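Local coordinates for protein photoreceptor-histidine kinase BphP (Stigmatella aurantiaca DW4/3-1, PDB 6BAF) that senses light through a bound bilin chromophore and probably passes the signal on by histidine kinase activity, in the control of cell development, at residues Q15-L20 with T279-Y284; V29-S34 with Q101-L106; E149-T154 with A176-A181; Q197-Y202 with G265-L270. One frame throughout, in Å; residues are numbered along the deposited sequence. Where two conformers were deposited one is given.

Interaction 1. Residues Q15-L20 with T279-Y284; sequences QPHGVL and TRYVPY
His17 and Tyr281 meet as a T-shaped aromatic pair, the edge of the phenol ring turned toward the face of the imidazole. The ring planes stand 76° apart and the centroids lie 5.7 Å from each other. The overlap is far from central. Tyr281 CE1 approaches the root of the histidine, 3.7 Å from His17 CB and 3.9 Å from His17 CG, and both of these carbons lie near the plane of the phenol at its rim. The two side chains run past each other in opposite directions and touch over a small area. In His17 the imidazole is placed between the backbone N and the carbonyl carbon (chi1 57°), which sets the ring beside its own turn, with the side-chain oxygen of Gln15 at its edge. Tyr281 swings its ring to the side of its backbone N, and this carries CE1 across to the histidine although its CB does not aim there.

Tight turns present both residues. His17 occupies the third position of a type I turn from Gln15 to Gly18, and Tyr281 is the centre of an inverse gamma turn closed by a weak bond from Val282 N to Arg280 O (3.0 Å). Pro211 and Leu237 also touch the His17 side chain, while Pro283 occupies the N-cap position before helix 284-300. The pair joins the start of the PAS region to the GAF region, and the backbone pairing of Gln15 with Leu237 nearby is consistent with the knot of phytochromes, in which the N-terminal segment threads a GAF loop.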
# COMPACT_ATOMS: atom_id res chain seq x y z
N GLN A 15 -18.81 5.08 19.87
CA GLN A 15 -19.78 4.61 18.90
C GLN A 15 -19.86 3.10 19.03
O GLN A 15 -18.82 2.43 19.07
CB GLN A 15 -19.34 5.02 17.50
CG GLN A 15 -19.23 6.53 17.32
CD GLN A 15 -18.79 6.92 15.91
OE1 GLN A 15 -19.41 6.50 14.93
NE2 GLN A 15 -17.72 7.71 15.81
N PRO A 16 -21.06 2.52 19.14
CA PRO A 16 -21.15 1.14 19.63
C PRO A 16 -20.87 0.05 18.61
O PRO A 16 -21.05 -1.12 18.95
CB PRO A 16 -22.62 1.06 20.11
CG PRO A 16 -23.33 2.07 19.27
CD PRO A 16 -22.37 3.19 19.06
N HIS A 17 -20.40 0.35 17.38
CA HIS A 17 -20.11 -0.77 16.47
C HIS A 17 -18.80 -1.45 16.77
O HIS A 17 -18.52 -2.50 16.17
CB HIS A 17 -20.10 -0.33 15.00
CG HIS A 17 -19.12 0.77 14.72
ND1 HIS A 17 -19.37 2.09 15.01
CD2 HIS A 17 -17.87 0.73 14.18
CE1 HIS A 17 -18.33 2.83 14.65
NE2 HIS A 17 -17.40 2.02 14.15
N GLY A 18 -17.96 -0.88 17.65
CA GLY A 18 -16.76 -1.55 18.12
C GLY A 18 -16.72 -1.51 19.64
O GLY A 18 -17.62 -0.96 20.27
N VAL A 19 -15.68 -2.11 20.20
CA VAL A 19 -15.50 -2.11 21.65
C VAL A 19 -14.21 -1.36 21.94
O VAL A 19 -13.23 -1.52 21.22
CB VAL A 19 -15.46 -3.53 22.26
CG1 VAL A 19 -14.92 -3.48 23.70
CG2 VAL A 19 -16.84 -4.10 22.30
N LEU A 20 -14.22 -0.54 22.99
CA LEU A 20 -13.01 0.10 23.48
C LEU A 20 -12.60 -0.52 24.82
O LEU A 20 -13.43 -0.62 25.73
CB LEU A 20 -13.22 1.59 23.63
CG LEU A 20 -11.96 2.35 24.04
CD1 LEU A 20 -11.82 3.62 23.21
CD2 LEU A 20 -11.99 2.63 25.57
N THR A 279 -26.51 3.71 6.05
CA THR A 279 -25.26 3.67 6.79
C THR A 279 -24.06 3.47 5.86
O THR A 279 -24.19 3.16 4.68
CB THR A 279 -25.28 2.54 7.80
OG1 THR A 279 -25.32 1.30 7.10
CG2 THR A 279 -26.47 2.68 8.72
N ARG A 280 -22.85 3.59 6.45
CA ARG A 280 -21.59 3.42 5.71
C ARG A 280 -20.50 2.92 6.66
O ARG A 280 -19.62 3.67 7.09
CB ARG A 280 -21.15 4.73 5.05
CG ARG A 280 -20.57 4.52 3.68
CD ARG A 280 -21.71 4.02 2.81
NE ARG A 280 -21.20 3.33 1.67
CZ ARG A 280 -21.80 2.28 1.12
NH1 ARG A 280 -22.95 1.81 1.62
NH2 ARG A 280 -21.22 1.69 0.09
N TYR A 281 -20.56 1.63 6.99
CA TYR A 281 -19.51 0.97 7.78
C TYR A 281 -18.32 0.62 6.88
O TYR A 281 -18.14 -0.53 6.48
CB TYR A 281 -20.05 -0.29 8.43
CG TYR A 281 -21.10 -0.02 9.45
CD1 TYR A 281 -20.74 0.19 10.77
CD2 TYR A 281 -22.44 0.05 9.11
CE1 TYR A 281 -21.67 0.46 11.73
CE2 TYR A 281 -23.40 0.29 10.07
CZ TYR A 281 -23.00 0.50 11.40
OH TYR A 281 -23.90 0.79 12.41
N VAL A 282 -17.48 1.60 6.60
CA VAL A 282 -16.33 1.40 5.71
C VAL A 282 -15.36 0.39 6.33
O VAL A 282 -14.92 0.59 7.48
CB VAL A 282 -15.64 2.73 5.43
CG1 VAL A 282 -14.52 2.55 4.40
CG2 VAL A 282 -16.65 3.77 4.99
N PRO A 283 -14.96 -0.67 5.63
CA PRO A 283 -13.98 -1.63 6.19
C PRO A 283 -12.61 -1.02 6.44
O PRO A 283 -12.19 -0.02 5.83
CB PRO A 283 -13.88 -2.72 5.11
CG PRO A 283 -15.05 -2.49 4.18
CD PRO A 283 -15.41 -1.05 4.28
N TYR A 284 -11.88 -1.68 7.34
CA TYR A 284 -10.57 -1.20 7.78
C TYR A 284 -9.63 -0.94 6.61
O TYR A 284 -9.01 0.13 6.55
CB TYR A 284 -9.94 -2.22 8.74
CG TYR A 284 -8.55 -1.80 9.15
CD1 TYR A 284 -8.37 -0.81 10.12
CD2 TYR A 284 -7.42 -2.35 8.54
CE1 TYR A 284 -7.09 -0.39 10.48
CE2 TYR A 284 -6.14 -1.93 8.90
CZ TYR A 284 -5.98 -0.95 9.88
OH TYR A 284 -4.71 -0.54 10.25

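Interaction 2. Residues V29-S34 with Q101-L106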
# COMPACT_ATOMS: atom_id res chain seq x y z
N VAL A 29 -3.91 -5.57 32.26
CA VAL A 29 -5.18 -5.69 32.98
C VAL A 29 -6.16 -4.69 32.40
O VAL A 29 -5.82 -3.51 32.21
CB VAL A 29 -4.95 -5.43 34.49
CG1 VAL A 29 -6.29 -5.42 35.23
CG2 VAL A 29 -3.98 -6.46 35.09
N LEU A 30 -7.42 -5.12 32.16
CA LEU A 30 -8.44 -4.21 31.64
C LEU A 30 -8.86 -3.27 32.76
O LEU A 30 -9.49 -3.70 33.74
CB LEU A 30 -9.68 -4.95 31.14
CG LEU A 30 -9.65 -6.14 30.17
CD1 LEU A 30 -10.91 -6.24 29.29
CD2 LEU A 30 -8.42 -6.20 29.39
N THR A 31 -8.57 -1.98 32.60
CA THR A 31 -9.06 -1.00 33.56
C THR A 31 -10.29 -0.25 33.10
O THR A 31 -10.92 0.43 33.92
CB THR A 31 -7.97 0.03 33.85
OG1 THR A 31 -7.74 0.77 32.66
CG2 THR A 31 -6.67 -0.69 34.29
N HIS A 32 -10.60 -0.26 31.79
CA HIS A 32 -11.80 0.33 31.24
C HIS A 32 -12.34 -0.62 30.17
O HIS A 32 -11.57 -1.31 29.50
CB HIS A 32 -11.61 1.71 30.57
CG HIS A 32 -10.90 2.75 31.39
ND1 HIS A 32 -9.66 2.55 31.96
CD2 HIS A 32 -11.22 4.05 31.64
CE1 HIS A 32 -9.26 3.66 32.55
NE2 HIS A 32 -10.18 4.59 32.36
N ALA A 33 -13.66 -0.64 30.02
CA ALA A 33 -14.33 -1.40 28.98
C ALA A 33 -15.61 -0.67 28.63
O ALA A 33 -16.32 -0.17 29.51
CB ALA A 33 -14.66 -2.82 29.42
N SER A 34 -15.91 -0.58 27.33
CA SER A 34 -17.15 0.07 26.96
C SER A 34 -18.31 -0.90 27.23
O SER A 34 -18.15 -2.13 27.16
CB SER A 34 -17.09 0.52 25.49
OG SER A 34 -16.84 -0.59 24.68
N GLN A 101 -1.68 9.96 26.47
CA GLN A 101 -1.84 10.48 27.84
C GLN A 101 -1.63 9.38 28.88
O GLN A 101 -2.38 9.28 29.85
CB GLN A 101 -3.20 11.15 28.04
CG GLN A 101 -3.46 12.33 27.10
CD GLN A 101 -2.65 13.55 27.47
OE1 GLN A 101 -2.07 13.61 28.55
NE2 GLN A 101 -2.60 14.54 26.58
N GLY A 102 -0.65 8.52 28.66
CA GLY A 102 -0.38 7.52 29.65
C GLY A 102 -1.28 6.29 29.63
O GLY A 102 -1.07 5.39 30.45
N ARG A 103 -2.22 6.18 28.70
CA ARG A 103 -3.07 5.00 28.67
C ARG A 103 -2.87 4.23 27.37
O ARG A 103 -2.52 4.79 26.32
CB ARG A 103 -4.55 5.36 28.91
CG ARG A 103 -4.80 6.22 30.20
CD ARG A 103 -5.45 5.54 31.46
NE ARG A 103 -5.17 4.11 31.68
CZ ARG A 103 -5.47 3.40 32.79
NH1 ARG A 103 -6.05 3.98 33.89
NH2 ARG A 103 -5.15 2.10 32.81
N LEU A 104 -3.07 2.92 27.46
CA LEU A 104 -2.99 2.01 26.32
C LEU A 104 -4.42 1.63 25.97
O LEU A 104 -5.10 0.93 26.73
CB LEU A 104 -2.17 0.77 26.66
CG LEU A 104 -1.52 -0.16 25.64
CD1 LEU A 104 -1.46 -1.60 26.11
CD2 LEU A 104 -1.94 -0.03 24.17
N ILE A 105 -4.89 2.09 24.82
CA ILE A 105 -6.27 1.93 24.40
C ILE A 105 -6.30 0.93 23.25
O ILE A 105 -5.55 1.08 22.27
CB ILE A 105 -6.89 3.27 23.97
CG1 ILE A 105 -6.92 4.22 25.17
CG2 ILE A 105 -8.26 3.01 23.32
CD1 ILE A 105 -7.32 5.65 24.85
N LEU A 106 -7.15 -0.08 23.36
CA LEU A 106 -7.30 -1.10 22.33
C LEU A 106 -8.74 -1.03 21.83
O LEU A 106 -9.69 -1.18 22.62
CB LEU A 106 -6.96 -2.48 22.88
CG LEU A 106 -7.32 -3.69 22.02
CD1 LEU A 106 -6.52 -3.67 20.69
CD2 LEU A 106 -7.07 -4.99 22.80
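Thr31 OG1 lies between His32 and Arg103. It shares a 2.7 Å hydrogen bond with His32 ND1, in the plane of the imidazole, and it also sits 2.9 Å from Arg103 NH2. The second approach comes over the face of the guanidinium, where the N-H bonds do not point, so it is a close polar contact rather than a hydrogen bond. His32 uses the same face: its edge atom CE1 stands 3.5 Å from Arg103 NH1, above the rim of the group, with ring and guanidinium planes 82° apart. The bond to Thr31 restrains the rotation of the imidazole and keeps CE1 turned to the arginine. Arg103 NH1 is itself hydrogen-bonded to His226 ND1. Because Arg103 was modelled in two conformers, these contacts describe one of them and may not hold in the other. With this positive charge so near, His32 would probably be disfavoured in its protonated form.

The arginine bends at chi2 and chi3 (-106° and 31°) to reach across strand 19-23, which lies between the two segments, and its side chain, like those of Thr31 and His32, packs on Val22. That two successive residues both turn toward Arg103 follows from the backbone: Thr31 and His32 together face Val22 in a classic beta bulge, here set within the antiparallel sheet of the PAS fold.

Interaction 3. Residues E149-T154 with A176-A181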
# COMPACT_ATOMS: atom_id res chain seq x y z
N GLU A 149 -11.56 9.00 -6.62
CA GLU A 149 -10.97 7.78 -6.05
C GLU A 149 -11.60 7.40 -4.72
O GLU A 149 -11.99 6.23 -4.50
CB GLU A 149 -9.46 8.00 -5.89
CG GLU A 149 -8.68 6.73 -5.65
CD GLU A 149 -8.58 5.86 -6.92
OE1 GLU A 149 -8.73 6.41 -8.05
OE2 GLU A 149 -8.36 4.64 -6.77
N VAL A 150 -11.75 8.37 -3.79
CA VAL A 150 -12.30 8.02 -2.47
C VAL A 150 -13.75 7.59 -2.57
O VAL A 150 -14.22 6.72 -1.83
CB VAL A 150 -12.15 9.22 -1.51
CG1 VAL A 150 -12.97 8.96 -0.20
CG2 VAL A 150 -10.67 9.47 -1.22
N ARG A 151 -14.53 8.22 -3.44
CA ARG A 151 -15.91 7.80 -3.58
C ARG A 151 -16.01 6.41 -4.19
O ARG A 151 -16.86 5.60 -3.79
CB ARG A 151 -16.66 8.81 -4.45
CG ARG A 151 -18.12 8.47 -4.55
CD ARG A 151 -18.92 9.59 -5.15
NE ARG A 151 -19.63 9.16 -6.34
CZ ARG A 151 -20.72 8.41 -6.32
NH1 ARG A 151 -21.22 7.98 -5.18
NH2 ARG A 151 -21.31 8.06 -7.45
N GLY A 152 -15.12 6.10 -5.15
CA GLY A 152 -15.10 4.75 -5.70
C GLY A 152 -14.77 3.68 -4.66
O GLY A 152 -15.44 2.65 -4.58
N LEU A 153 -13.74 3.92 -3.84
CA LEU A 153 -13.39 2.92 -2.82
C LEU A 153 -14.48 2.73 -1.76
O LEU A 153 -14.72 1.61 -1.30
CB LEU A 153 -12.08 3.31 -2.13
CG LEU A 153 -10.90 3.30 -3.07
CD1 LEU A 153 -9.69 4.02 -2.45
CD2 LEU A 153 -10.57 1.83 -3.44
N THR A 154 -15.12 3.82 -1.32
CA THR A 154 -16.02 3.74 -0.15
C THR A 154 -17.47 3.53 -0.54
O THR A 154 -18.27 3.04 0.27
CB THR A 154 -15.94 5.04 0.68
OG1 THR A 154 -16.43 6.13 -0.13
CG2 THR A 154 -14.51 5.37 1.07
N ALA A 176 -17.37 14.85 -6.04
CA ALA A 176 -17.90 13.72 -6.77
C ALA A 176 -19.11 13.20 -6.03
O ALA A 176 -19.08 13.05 -4.80
CB ALA A 176 -16.84 12.62 -6.93
N ARG A 177 -20.16 12.85 -6.77
CA ARG A 177 -21.45 12.60 -6.16
C ARG A 177 -22.27 11.64 -7.01
O ARG A 177 -22.23 11.70 -8.24
CB ARG A 177 -22.25 13.91 -5.99
CG ARG A 177 -21.96 14.94 -7.07
CD ARG A 177 -22.84 16.22 -6.97
NE ARG A 177 -24.20 15.84 -7.22
CZ ARG A 177 -24.94 16.23 -8.25
NH1 ARG A 177 -24.47 17.08 -9.16
NH2 ARG A 177 -26.17 15.75 -8.34
N ASP A 178 -23.00 10.76 -6.34
CA ASP A 178 -24.18 10.16 -6.91
C ASP A 178 -25.18 11.26 -7.29
O ASP A 178 -25.12 12.37 -6.76
CB ASP A 178 -24.81 9.21 -5.91
CG ASP A 178 -25.78 8.23 -6.55
OD1 ASP A 178 -25.29 7.26 -7.19
OD2 ASP A 178 -27.01 8.44 -6.42
N ALA A 179 -26.11 10.94 -8.21
CA ALA A 179 -27.09 11.94 -8.64
C ALA A 179 -28.17 12.19 -7.59
O ALA A 179 -28.81 13.24 -7.61
CB ALA A 179 -27.73 11.53 -9.97
N ARG A 180 -28.35 11.27 -6.65
CA ARG A 180 -29.22 11.40 -5.49
C ARG A 180 -28.77 12.46 -4.47
O ARG A 180 -29.55 12.84 -3.58
CB ARG A 180 -29.31 10.00 -4.83
CG ARG A 180 -29.23 9.95 -3.31
CD ARG A 180 -29.28 8.50 -2.84
NE ARG A 180 -28.30 7.74 -3.59
CZ ARG A 180 -28.12 6.42 -3.48
NH1 ARG A 180 -28.87 5.72 -2.63
NH2 ARG A 180 -27.19 5.82 -4.23
N ALA A 181 -27.54 12.94 -4.55
CA ALA A 181 -27.00 13.87 -3.58
C ALA A 181 -26.97 15.26 -4.21
O ALA A 181 -26.45 15.42 -5.32
CB ALA A 181 -25.61 13.44 -3.12
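The side chain of Arg151 leaves its helix with CG anti to the backbone N (chi1 -176°), stays extended through chi2, and bends at chi3 (122°) to lay its guanidinium against the peptide joining Arg177 to Asp178. Asp178 N lies over the centre of the flat group, 3.3 Å from Arg151 CZ, and Arg177 C lies over the same face nearer the rim. This is a stacking contact: the guanidinium and the amide N are both donors, and neither bonds the other. Nearer the root of the side chain, Arg151 CD rests 3.5 Å from Ala176 O and 4.1 Å from Ala176 CB. Arg151 NH1 is hydrogen-bonded to Phe156 O, just beyond the helix, which fixes the rotation of the group. A leucine in place of Arg151 would probably leave that carbonyl without this donor and the Arg177-Asp178 peptide without its flat cover.

The carboxylate of Asp178 is engaged mainly within its own turn. Its OD2 accepts from Arg180 N at 3.1 Å, closing an Asx turn, and from Arg180 NE at 3.2 Å in a salt bridge, the two donors arriving from opposite faces of the carboxylate. Arg177 NE in turn donates to Ala181 O at 3.0 Å. The contact thus sets helix 139-154 of the GAF domain against the end of strand 170-177 and its stiffened loop. With Asp178 OD1 4.1 Å from Arg151 NH2, beyond a salt bridge, the carboxylate probably adds only a general electrostatic pull, and the contact across the segments rests chiefly on the stacked guanidinium.

Interaction 4. Residues Q197-Y202 with G265-L270. With BLR (3-[5-[(Z)-(4-ethenyl-3-methyl-5-oxidanylidene-pyrrol-2-ylidene)methyl]-2-[[5-[(Z)-(3-ethenyl-4-methyl-5-oxidanylidene-pyrrol-2-ylidene)methyl]-3-(3-hydroxy-3-oxopropyl)-4-methyl-1H-pyrrol-2-yl]methyl]-4-methyl-1H-pyrrol-3-yl]propanoic acid), chain B.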
# COMPACT_ATOMS: atom_id res chain seq x y z
N GLN A 197 -11.67 23.76 18.28
CA GLN A 197 -11.14 22.57 18.93
C GLN A 197 -11.28 21.32 18.05
O GLN A 197 -10.52 20.37 18.23
CB GLN A 197 -11.82 22.36 20.30
CG GLN A 197 -13.22 21.71 20.27
CD GLN A 197 -14.34 22.66 19.85
OE1 GLN A 197 -14.16 23.54 18.99
NE2 GLN A 197 -15.51 22.49 20.46
N ALA A 198 -12.23 21.30 17.11
CA ALA A 198 -12.28 20.19 16.15
C ALA A 198 -11.11 20.29 15.19
O ALA A 198 -10.40 19.30 14.96
CB ALA A 198 -13.61 20.20 15.39
N ARG A 199 -10.87 21.48 14.65
CA ARG A 199 -9.77 21.68 13.72
C ARG A 199 -8.44 21.32 14.36
O ARG A 199 -7.56 20.77 13.69
CB ARG A 199 -9.70 23.12 13.26
CG ARG A 199 -10.66 23.57 12.17
CD ARG A 199 -10.30 25.05 11.95
NE ARG A 199 -11.45 25.81 12.27
CZ ARG A 199 -11.54 26.87 13.05
NH1 ARG A 199 -10.50 27.46 13.64
NH2 ARG A 199 -12.75 27.35 13.19
N GLU A 200 -8.26 21.65 15.64
CA GLU A 200 -7.02 21.32 16.33
C GLU A 200 -6.89 19.81 16.52
O GLU A 200 -5.81 19.26 16.38
CB GLU A 200 -6.95 22.03 17.68
CG GLU A 200 -6.50 23.48 17.57
CD GLU A 200 -6.73 24.28 18.86
OE1 GLU A 200 -7.39 23.74 19.81
OE2 GLU A 200 -6.26 25.45 18.91
N LEU A 201 -7.97 19.15 16.91
CA LEU A 201 -7.93 17.69 16.96
C LEU A 201 -7.62 17.10 15.59
O LEU A 201 -6.86 16.13 15.48
CB LEU A 201 -9.25 17.18 17.49
CG LEU A 201 -9.39 15.66 17.48
CD1 LEU A 201 -8.31 15.04 18.34
CD2 LEU A 201 -10.75 15.33 18.05
N TYR A 202 -8.18 17.67 14.52
CA TYR A 202 -8.01 17.04 13.21
C TYR A 202 -6.61 17.28 12.67
O TYR A 202 -6.20 16.59 11.74
CB TYR A 202 -9.06 17.52 12.22
CG TYR A 202 -10.51 17.27 12.65
CD1 TYR A 202 -10.81 16.35 13.67
CD2 TYR A 202 -11.57 17.95 12.05
CE1 TYR A 202 -12.12 16.14 14.08
CE2 TYR A 202 -12.90 17.73 12.43
CZ TYR A 202 -13.16 16.84 13.45
OH TYR A 202 -14.47 16.61 13.82
N GLY A 265 2.53 21.26 8.17
CA GLY A 265 2.16 21.01 9.56
C GLY A 265 0.86 21.66 10.02
O GLY A 265 0.56 21.66 11.22
N LYS A 266 0.06 22.18 9.11
CA LYS A 266 -1.14 22.91 9.48
C LYS A 266 -2.30 22.40 8.63
O LYS A 266 -2.09 22.00 7.49
CB LYS A 266 -0.86 24.42 9.31
CG LYS A 266 -2.04 25.28 8.98
CD LYS A 266 -1.68 26.77 9.10
CE LYS A 266 -2.57 27.66 8.23
NZ LYS A 266 -1.72 28.61 7.44
N LEU A 267 -3.50 22.36 9.22
CA LEU A 267 -4.66 21.81 8.53
C LEU A 267 -4.98 22.68 7.33
O LEU A 267 -5.06 23.90 7.44
CB LEU A 267 -5.86 21.73 9.45
CG LEU A 267 -7.11 20.99 9.01
CD1 LEU A 267 -6.81 19.45 8.80
CD2 LEU A 267 -8.23 21.20 10.09
N TRP A 268 -5.09 22.04 6.16
CA TRP A 268 -5.30 22.72 4.89
C TRP A 268 -6.71 22.55 4.38
O TRP A 268 -7.25 23.44 3.72
CB TRP A 268 -4.32 22.14 3.84
CG TRP A 268 -4.33 22.77 2.46
CD1 TRP A 268 -3.52 23.80 2.01
CD2 TRP A 268 -5.18 22.42 1.36
NE1 TRP A 268 -3.81 24.07 0.69
CE2 TRP A 268 -4.81 23.24 0.27
CE3 TRP A 268 -6.18 21.46 1.18
CZ2 TRP A 268 -5.43 23.14 -0.96
CZ3 TRP A 268 -6.79 21.38 -0.03
CH2 TRP A 268 -6.41 22.21 -1.11
N GLY A 269 -7.34 21.45 4.75
CA GLY A 269 -8.59 21.07 4.14
C GLY A 269 -8.96 19.70 4.64
O GLY A 269 -8.28 19.12 5.49
N LEU A 270 -10.07 19.22 4.12
CA LEU A 270 -10.56 17.90 4.46
C LEU A 270 -11.00 17.24 3.17
O LEU A 270 -11.47 17.91 2.26
CB LEU A 270 -11.78 17.92 5.40
CG LEU A 270 -11.75 18.58 6.79
CD1 LEU A 270 -13.12 18.34 7.40
CD2 LEU A 270 -10.68 17.96 7.64
CHA BLR B . -17.20 18.52 12.90
NA BLR B . -18.24 19.61 10.87
C1A BLR B . -17.45 18.68 11.43
C2A BLR B . -16.88 17.88 10.44
C3A BLR B . -17.31 18.34 9.25
C4A BLR B . -18.17 19.41 9.53
CMA BLR B . -16.89 17.75 7.87
CAA BLR B . -15.93 16.71 10.71
CBA BLR B . -16.67 15.40 11.10
CGA BLR B . -17.28 14.71 9.87
O1A BLR B . -16.49 14.36 8.95
O2A BLR B . -18.55 14.48 9.76
CHB BLR B . -18.93 20.33 8.60
NB BLR B . -19.75 18.68 6.88
C1B BLR B . -19.35 20.04 7.40
C2B BLR B . -19.56 21.00 6.29
C3B BLR B . -20.04 20.34 5.14
C4B BLR B . -20.18 18.88 5.42
CMB BLR B . -19.29 22.51 6.33
OB BLR B . -20.56 18.03 4.71
CAB BLR B . -20.31 21.07 3.82
CBB BLR B . -20.62 20.43 2.72
NC BLR B . -20.98 22.46 13.68
C1C BLR B . -21.95 23.58 13.33
C2C BLR B . -22.10 24.38 14.58
C3C BLR B . -21.30 23.86 15.64
C4C BLR B . -20.58 22.65 15.13
CMC BLR B . -22.99 25.61 14.65
OC BLR B . -22.48 23.77 12.29
CAC BLR B . -21.21 24.43 17.07
CBC BLR B . -20.91 25.72 17.30
CHD BLR B . -19.77 21.91 15.82
ND BLR B . -18.68 20.42 13.85
C1D BLR B . -18.91 20.81 15.26
C2D BLR B . -18.17 19.94 16.16
C3D BLR B . -17.43 19.00 15.33
C4D BLR B . -17.70 19.28 13.87
CMD BLR B . -18.17 20.05 17.69
CAD BLR B . -16.52 17.90 15.84
CBD BLR B . -17.31 16.60 15.84
CGD BLR B . -16.33 15.66 16.51
O1D BLR B . -15.21 15.42 15.94
O2D BLR B . -16.61 15.20 17.66
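Tyr202 begins its path against Leu267, its CB lying 4.3 Å from Leu267 CD2. CG stands beside the backbone N (chi1 -58°), which sends the ring off the helix toward the chromophore. Along one side of the ring, CD2 comes within 4.5 Å of Leu270 CD2, and CE2, one atom further, lies 3.6 Å from CAA of the bilin. Ala198 O sits over one face toward the rim, and Arg208 makes a cation-pi contact with the ring. At the tip, OH donates a short 2.5 Å hydrogen bond to bilin O1D, a propionate oxygen that lies in the plane of the phenol ring. This is the bilin pocket of a GAF domain: helix 197-202 crosses strand 266-270 at 103°, and the chromophore lies beyond them, its other hydrogen-bonding partners including Ser256, Ser258 and His244. A phenylalanine at Tyr202 lacks the hydroxyl and would probably leave the propionate without this donor, freer to turn.

Leu267 also reaches back to the preceding turn of the helix, where its CD2 touches Arg199 O at 3.7 Å and the CB and CG of the same residue. The guanidinium of Arg199 heads away from the strand to bond Ile194 O and Ala191 O. Trp268 and Gly269 both face Leu261 in a classic beta bulge, and just after it Leu270 presents CD1 to bilin methyl CMA at 3.8 Å; from the helix, Ala198 CB touches bilin CAD.

Interactions 2 and 4 are buried, interaction 3 is partly so, and interaction 1 lies at the surface between the PAS and GAF regions. Interactions 1 and 2 meet in the PAS sheet, where Leu20 O bonds Ser34 N and Leu20 packs on Ile105; interactions 3 and 4 reach the GAF sheet through different strands. Interaction 1 also touches interaction 3, by way of Arg280 NH2 and Thr154 O. The chemistry changes with place: an aromatic pair at the junction, a polar cluster across a strand in interaction 2, a guanidinium stacked on a peptide in interaction 3, and apolar packing together with a hydrogen bond to the chromophore in interaction 4.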